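Local coordinates for cyanophycinase-like exopeptidase (actinobacterium SCGC AAA027-L06, PDB 6NQC), which probably hydrolyses peptides as an exopeptidase of family S51, the family of serine peptidases that includes cyanophycinase, at residues 61-66 with 128-133. Sequence-based numbering, arbitrary orientation.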
loop_
_atom_site.group_PDB
_atom_site.type_symbol
_atom_site.label_atom_id
_atom_site.label_comp_id
_atom_site.label_asym_id
_atom_site.label_seq_id
_atom_site.Cartn_x
_atom_site.Cartn_y
_atom_site.Cartn_z
ATOM N N ILE A 61 -4.408 -2.657 8.348
ATOM C CA ILE A 61 -5.630 -3.127 7.701
ATOM C C ILE A 61 -5.303 -4.386 6.909
ATOM O O ILE A 61 -4.549 -4.352 5.907
ATOM C CB ILE A 61 -6.255 -2.030 6.825
ATOM C CG1 ILE A 61 -6.621 -0.831 7.701
ATOM C CG2 ILE A 61 -7.455 -2.580 6.127
ATOM C CD1 ILE A 61 -7.256 0.294 6.983
ATOM N N PRO A 62 -5.826 -5.537 7.352
ATOM C CA PRO A 62 -5.426 -6.811 6.763
ATOM C C PRO A 62 -6.471 -7.368 5.818
ATOM O O PRO A 62 -6.469 -8.563 5.539
ATOM C CB PRO A 62 -5.294 -7.703 8.007
ATOM C CG PRO A 62 -6.503 -7.264 8.792
ATOM C CD PRO A 62 -6.610 -5.753 8.589
ATOM N N THR A 63 -7.356 -6.523 5.329
ATOM C CA THR A 63 -8.475 -6.991 4.534
ATOM C C THR A 63 -8.082 -7.820 3.333
ATOM O O THR A 63 -8.857 -8.680 2.903
ATOM C CB THR A 63 -9.284 -5.760 4.056
ATOM O OG1 THR A 63 -9.549 -4.943 5.195
ATOM C CG2 THR A 63 -10.582 -6.173 3.381
ATOM N N ALA A 64 -6.898 -7.574 2.738
ATOM C CA ALA A 64 -6.424 -8.421 1.653
ATOM C C ALA A 64 -6.398 -9.885 2.064
ATOM O O ALA A 64 -6.503 -10.746 1.194
ATOM C CB ALA A 64 -5.032 -7.988 1.179
ATOM N N ALA A 65 -6.279 -10.175 3.366
ATOM C CA ALA A 65 -6.217 -11.536 3.855
ATOM C C ALA A 65 -7.535 -11.987 4.458
ATOM O O ALA A 65 -7.560 -13.001 5.162
ATOM C CB ALA A 65 -5.086 -11.667 4.872
ATOM N N GLY A 66 -8.623 -11.238 4.210
ATOM C CA GLY A 66 -9.908 -11.463 4.863
ATOM C C GLY A 66 -10.575 -12.797 4.580
ATOM O O GLY A 66 -11.503 -13.168 5.297
ATOM N N ALA A 128 -9.626 -4.867 -2.995
ATOM C CA ALA A 128 -10.322 -3.846 -3.755
ATOM C C ALA A 128 -11.840 -3.997 -3.659
ATOM O O ALA A 128 -12.557 -3.029 -3.358
ATOM C CB ALA A 128 -9.898 -3.921 -5.223
ATOM N N ASP A 129 -12.354 -5.187 -3.965
ATOM C CA ASP A 129 -13.805 -5.387 -3.959
ATOM C C ASP A 129 -14.411 -5.146 -2.577
ATOM O O ASP A 129 -15.546 -4.687 -2.471
ATOM C CB ASP A 129 -14.141 -6.796 -4.420
ATOM C CG ASP A 129 -13.918 -7.015 -5.918
ATOM O OD1 ASP A 129 -13.837 -6.032 -6.684
ATOM O OD2 ASP A 129 -13.790 -8.185 -6.315
ATOM N N THR A 130 -13.651 -5.387 -1.508
ATOM C CA THR A 130 -14.203 -5.285 -0.166
ATOM C C THR A 130 -14.247 -3.849 0.330
ATOM O O THR A 130 -15.210 -3.487 1.015
ATOM C CB THR A 130 -13.411 -6.165 0.812
ATOM O OG1 THR A 130 -13.576 -7.550 0.460
ATOM C CG2 THR A 130 -13.907 -6.007 2.189
ATOM N N LEU A 131 -13.266 -3.008 -0.020
ATOM C CA LEU A 131 -13.243 -1.644 0.490
ATOM C C LEU A 131 -13.680 -0.586 -0.514
ATOM O O LEU A 131 -13.905 0.569 -0.108
ATOM C CB LEU A 131 -11.848 -1.264 0.990
ATOM C CG LEU A 131 -11.316 -2.172 2.107
ATOM C CD1 LEU A 131 -9.945 -1.711 2.590
ATOM C CD2 LEU A 131 -12.312 -2.299 3.251
ATOM N N ILE A 132 -13.751 -0.908 -1.813
ATOM C CA ILE A 132 -13.970 0.170 -2.785
ATOM C C ILE A 132 -15.291 0.855 -2.472
ATOM O O ILE A 132 -16.309 0.193 -2.226
ATOM C CB ILE A 132 -13.944 -0.375 -4.218
ATOM C CG1 ILE A 132 -13.929 0.760 -5.220
ATOM C CG2 ILE A 132 -15.140 -1.305 -4.433
ATOM C CD1 ILE A 132 -13.637 0.303 -6.676
ATOM N N ASN A 133 -15.286 2.186 -2.488
ATOM C CA ASN A 133 -16.505 2.971 -2.304
ATOM C C ASN A 133 -17.218 2.632 -1.001
ATOM O O ASN A 133 -18.453 2.576 -0.937
ATOM C CB ASN A 133 -17.467 2.792 -3.480
ATOM C CG ASN A 133 -16.849 3.157 -4.783
ATOM O OD1 ASN A 133 -15.938 3.994 -4.838
ATOM N ND2 ASN A 133 -17.320 2.547 -5.845
#
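T63 and T130 face each other with similar first torsions. In each, CG2 stands anti to the backbone N, and OG1 sits beside that N (chi1 -50° in T63, -65° in T130). The methyl of T63 points into the side of the CB-CG2 bond of T130, with T63 CG2 3.5 Å from T130 CG2 and 3.8 Å from T130 CB. The hydroxyls have other work: T63 OG1 hydrogen-bonds to V96 O, and T130 OG1 hydrogen-bonds back to Y126 O, one turn earlier in its own helix. T63 thus gives the helix a methyl and keeps its polar end turned to the loop at V96.

Strands 57-61 and 116-119 are parallel neighbours in the central mixed sheet of this alpha/beta fold. Residues 61-66 run from the end of the first into a short 3-10 turn, where the N of A65 is 2.7 Å from P62 O in a hydrogen bond. Helix 124-131 follows the second strand. The contact joins the two connections, and a backbone hydrogen bond between A64 and D123 ties them nearby.

L131 extends the apolar patch toward the sheet. Its CD1 is anti to CA (chi2 -178°), and this branch reaches I61, with L131 CD1 4.4 Å from I61 CG2. The same methyl passes 4.2 Å from T63 OG1, a van der Waals approach. F119 and L136 also pack on L131, while I140 touches I61.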